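Local coordinates for protein SusD homolog (Bacteroides thetaiotaomicron, PDB 4MRU) that probably binds mucin O-glycans at the cell surface as a SusD-like outer membrane lipoprotein with a TPR-like helical fold, at residues A[193-198]-A[322-327]. Residues are numbered along the deposited sequence; the frame is centred on the assembly and turned at random. Where two conformers were deposited one is given.
Sequences QQWRLF and YVWMTA. With EDO (1,2-ethanediol), chain F.
Phe-198 reaches from helix 192-209 to the strand 322-325 and meets two consecutive residues there, Trp-324 and Met-325. Its ring edge, in plane, faces Met-325, a selenomethionine, with Phe-198 CE1 3.8 Å from Met-325 CB. The far end of the ring, CZ, comes within 3.9 Å of Trp-324 CE3. The two rings meet obliquely, their planes at 52°. CG of Phe-198 stands anti to the backbone N (chi1 168°), which carries the ring toward the strand, the nearest CA atoms, those of Phe-198 and Met-325, being 7.4 Å apart. Three residues, nearly one helical turn, earlier, Trp-195 extends the cluster, its CH2 lying 4.1 Å from CZ3 of Trp-324, which approaches at the edge of the Trp-195 indole. Trp-324 and Met-325 can both turn toward the helix because they form a classic beta bulge opposite Ala-239, in the two-stranded antiparallel sheet with 239-241 that lies among the helices of this SusD-like, TPR-type fold. Were Phe-198 an alanine, Trp-324 and Met-325 would probably lose the ring that spans them, and a gap would be likely to open between helix and bulge. Helix 104-125 adds Thr-116 against Phe-198 and Leu-113 against Trp-324. The buried Trp-195 indole is held through NE1 by a hydrogen bond to Asp-185 and by an edge-to-face contact with Tyr-188. On the backbone of the bulge, O2 of a 1,2-ethanediol, probably from the crystallisation liquor, donates to Trp-324 O at 2.7 Å; Arg-205 and Asn-426 also hydrogen-bond to this small molecule.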
ATOM      1  N   GLN A 193     -23.845   4.340   2.037  1.00 22.37           N
ATOM      2  CA  GLN A 193     -23.358   4.855   3.317  1.00 22.47           C
ATOM      3  C   GLN A 193     -21.954   4.369   3.602  1.00 19.49           C
ATOM      4  O   GLN A 193     -21.094   5.106   4.076  1.00 19.88           O
ATOM      5  CB  GLN A 193     -24.341   4.444   4.464  1.00 25.50           C
ATOM      6  CG  GLN A 193     -25.712   5.099   4.372  1.00 31.01           C
ATOM      7  CD  GLN A 193     -26.615   4.612   3.205  1.00 32.21           C
ATOM      8  OE1 GLN A 193     -26.372   3.568   2.587  1.00 22.14           O
ATOM      9  NE2 GLN A 193     -27.663   5.395   2.906  1.00 31.74           N
ATOM     10  N   GLN A 194     -21.697   3.102   3.301  1.00 22.42           N
ATOM     11  CA  GLN A 194     -20.358   2.544   3.518  1.00 20.35           C
ATOM     12  C   GLN A 194     -19.379   3.088   2.493  1.00 19.65           C
ATOM     13  O   GLN A 194     -18.240   3.352   2.845  1.00 22.80           O
ATOM     14  CB  GLN A 194     -20.388   1.009   3.504  1.00 20.80           C
ATOM     15  CG  GLN A 194     -20.991   0.440   4.783  1.00 23.08           C
ATOM     16  CD  GLN A 194     -21.095  -1.062   4.721  1.00 29.40           C
ATOM     17  OE1 GLN A 194     -21.554  -1.630   3.719  1.00 25.55           O
ATOM     18  NE2 GLN A 194     -20.619  -1.719   5.754  1.00 28.31           N
ATOM     19  N   TRP A 195     -19.805   3.248   1.229  1.00 20.65           N
ATOM     20  CA  TRP A 195     -18.952   3.915   0.235  1.00 19.43           C
ATOM     21  C   TRP A 195     -18.527   5.307   0.717  1.00 22.46           C
ATOM     22  O   TRP A 195     -17.363   5.686   0.508  1.00 20.17           O
ATOM     23  CB  TRP A 195     -19.620   3.991  -1.139  1.00 21.30           C
ATOM     24  CG  TRP A 195     -19.520   2.719  -1.885  1.00 19.29           C
ATOM     25  CD1 TRP A 195     -20.517   1.852  -2.182  1.00 21.32           C
ATOM     26  CD2 TRP A 195     -18.310   2.132  -2.383  1.00 20.79           C
ATOM     27  NE1 TRP A 195     -20.025   0.765  -2.874  1.00 22.81           N
ATOM     28  CE2 TRP A 195     -18.666   0.901  -2.999  1.00 21.31           C
ATOM     29  CE3 TRP A 195     -16.964   2.505  -2.338  1.00 19.44           C
ATOM     30  CZ2 TRP A 195     -17.716   0.053  -3.571  1.00 24.73           C
ATOM     31  CZ3 TRP A 195     -16.003   1.654  -2.908  1.00 22.90           C
ATOM     32  CH2 TRP A 195     -16.391   0.461  -3.555  1.00 23.56           C
ATOM     33  N   ARG A 196     -19.403   6.048   1.414  1.00 20.93           N
ATOM     34  CA  ARG A 196     -18.969   7.369   1.925  1.00 24.77           C
ATOM     35  C   ARG A 196     -17.901   7.275   3.032  1.00 19.60           C
ATOM     36  O   ARG A 196     -16.965   8.067   3.055  1.00 21.06           O
ATOM     37  CB  ARG A 196     -20.152   8.212   2.422  1.00 23.36           C
ATOM     38  CG  ARG A 196     -21.076   8.590   1.265  1.00 25.16           C
ATOM     39  CD  ARG A 196     -22.102   9.619   1.708  1.00 27.74           C
ATOM     40  NE  ARG A 196     -21.436  10.877   1.914  1.00 25.81           N
ATOM     41  CZ  ARG A 196     -21.544  11.650   2.985  1.00 30.46           C
ATOM     42  NH1 ARG A 196     -22.328  11.337   3.998  1.00 31.70           N
ATOM     43  NH2 ARG A 196     -20.860  12.778   3.013  1.00 28.44           N
ATOM     44  N   LEU A 197     -18.040   6.316   3.942  1.00 19.11           N
ATOM     45  CA  LEU A 197     -17.033   6.097   4.954  1.00 20.68           C
ATOM     46  C   LEU A 197     -15.696   5.821   4.292  1.00 19.57           C
ATOM     47  O   LEU A 197     -14.636   6.395   4.668  1.00 20.78           O
ATOM     48  CB  LEU A 197     -17.415   4.938   5.865  1.00 20.10           C
ATOM     49  CG  LEU A 197     -18.690   5.140   6.698  1.00 21.33           C
ATOM     50  CD1 LEU A 197     -18.952   3.873   7.511  1.00 20.74           C
ATOM     51  CD2 LEU A 197     -18.549   6.356   7.580  1.00 22.94           C
ATOM     52  N   PHE A 198     -15.731   4.954   3.290  1.00 21.82           N
ATOM     53  CA  PHE A 198     -14.495   4.615   2.600  1.00 19.51           C
ATOM     54  C   PHE A 198     -13.918   5.853   1.913  1.00 19.29           C
ATOM     55  O   PHE A 198     -12.706   6.114   1.977  1.00 19.50           O
ATOM     56  CB  PHE A 198     -14.701   3.498   1.573  1.00 19.59           C
ATOM     57  CG  PHE A 198     -13.553   3.325   0.668  1.00 18.78           C
ATOM     58  CD1 PHE A 198     -12.385   2.731   1.134  1.00 23.02           C
ATOM     59  CD2 PHE A 198     -13.603   3.773  -0.633  1.00 19.57           C
ATOM     60  CE1 PHE A 198     -11.288   2.583   0.305  1.00 21.06           C
ATOM     61  CE2 PHE A 198     -12.510   3.636  -1.458  1.00 21.75           C
ATOM     62  CZ  PHE A 198     -11.364   3.016  -0.992  1.00 21.50           C
ATOM     63  N   TYR A 322      -9.652  -9.277  -1.032  1.00 20.94           N
ATOM     64  CA  TYR A 322      -8.574  -8.338  -1.078  1.00 18.41           C
ATOM     65  C   TYR A 322      -8.919  -7.159  -0.156  1.00 20.27           C
ATOM     66  O   TYR A 322     -10.010  -6.560  -0.299  1.00 18.29           O
ATOM     67  CB  TYR A 322      -8.343  -7.850  -2.497  1.00 20.96           C
ATOM     68  CG  TYR A 322      -7.941  -8.891  -3.486  1.00 19.54           C
ATOM     69  CD1 TYR A 322      -6.600  -9.224  -3.681  1.00 20.80           C
ATOM     70  CD2 TYR A 322      -8.884  -9.530  -4.270  1.00 19.96           C
ATOM     71  CE1 TYR A 322      -6.221 -10.180  -4.625  1.00 18.70           C
ATOM     72  CE2 TYR A 322      -8.520 -10.521  -5.180  1.00 20.18           C
ATOM     73  CZ  TYR A 322      -7.172 -10.816  -5.374  1.00 18.46           C
ATOM     74  OH  TYR A 322      -6.799 -11.784  -6.297  1.00 20.09           O
ATOM     75  N   VAL A 323      -8.010  -6.793   0.748  1.00 18.69           N
ATOM     76  CA  VAL A 323      -8.324  -5.810   1.792  1.00 19.83           C
ATOM     77  C   VAL A 323      -7.848  -4.452   1.342  1.00 18.93           C
ATOM     78  O   VAL A 323      -6.640  -4.229   1.200  1.00 17.55           O
ATOM     79  CB  VAL A 323      -7.696  -6.207   3.164  1.00 20.44           C
ATOM     80  CG1 VAL A 323      -7.990  -5.169   4.245  1.00 18.83           C
ATOM     81  CG2 VAL A 323      -8.182  -7.588   3.635  1.00 19.79           C
ATOM     82  N   TRP A 324      -8.793  -3.533   1.097  1.00 19.24           N
ATOM     83  CA  TRP A 324      -8.425  -2.182   0.664  1.00 17.06           C
ATOM     84  C   TRP A 324      -8.116  -1.208   1.815  1.00 20.41           C
ATOM     85  O   TRP A 324      -7.094  -0.583   1.817  1.00 20.74           O
ATOM     86  CB  TRP A 324      -9.541  -1.569  -0.118  1.00 15.05           C
ATOM     87  CG  TRP A 324      -9.846  -2.213  -1.445  1.00 14.94           C
ATOM     88  CD1 TRP A 324      -9.313  -3.330  -1.962  1.00 18.50           C
ATOM     89  CD2 TRP A 324     -10.783  -1.734  -2.390  1.00 16.80           C
ATOM     90  NE1 TRP A 324      -9.863  -3.594  -3.204  1.00 17.47           N
ATOM     91  CE2 TRP A 324     -10.760  -2.599  -3.488  1.00 18.70           C
ATOM     92  CE3 TRP A 324     -11.635  -0.634  -2.421  1.00 19.15           C
ATOM     93  CZ2 TRP A 324     -11.578  -2.404  -4.621  1.00 20.34           C
ATOM     94  CZ3 TRP A 324     -12.396  -0.398  -3.544  1.00 20.34           C
ATOM     95  CH2 TRP A 324     -12.376  -1.287  -4.627  1.00 19.73           C
HETATM   96  N   MSE A 325      -9.031  -1.061   2.760  1.00 18.98           N
HETATM   97  CA  MSE A 325      -8.884  -0.075   3.821  0.50 20.32           C
HETATM   98  C   MSE A 325      -9.611  -0.570   5.028  1.00 20.52           C
HETATM   99  O   MSE A 325     -10.757  -0.988   4.947  1.00 21.61           O
HETATM  100  CB  MSE A 325      -9.447   1.265   3.361  0.50 21.40           C
HETATM  101  CG  MSE A 325      -9.392   2.219   4.558  0.50 32.85           C
HETATM  102 SE   MSE A 325      -8.067   3.651   4.570  0.38 38.20          SE
HETATM  103  CE  MSE A 325      -8.326   4.170   2.672  0.50 41.55           C
ATOM    104  N   THR A 326      -8.920  -0.524   6.175  1.00 23.69           N
ATOM    105  CA  THR A 326      -9.491  -1.003   7.414  1.00 17.52           C
ATOM    106  C   THR A 326      -9.585   0.071   8.500  1.00 18.08           C
ATOM    107  O   THR A 326      -8.913   1.109   8.486  1.00 19.20           O
ATOM    108  CB  THR A 326      -8.655  -2.123   8.016  1.00 18.59           C
ATOM    109  OG1 THR A 326      -7.390  -1.570   8.448  1.00 21.51           O
ATOM    110  CG2 THR A 326      -8.486  -3.255   7.022  1.00 15.64           C
ATOM    111  N   ALA A 327     -10.448  -0.212   9.448  1.00 18.55           N
ATOM    112  CA  ALA A 327     -10.580   0.613  10.654  1.00 20.30           C
ATOM    113  C   ALA A 327      -9.257   0.803  11.362  1.00 16.83           C
ATOM    114  O   ALA A 327      -8.992   1.882  11.848  1.00 17.72           O
ATOM    115  CB  ALA A 327     -11.591  -0.004  11.590  1.00 20.35           C
TER
HETATM  116  C1  EDO F 604      -6.524   1.115  -1.824  1.00 40.91           C
HETATM  117  O1  EDO F 604      -5.229   1.616  -2.173  1.00 43.43           O
HETATM  118  C2  EDO F 604      -6.233  -0.258  -1.327  1.00 39.66           C
HETATM  119  O2  EDO F 604      -5.434  -0.032  -0.179  1.00 36.18           O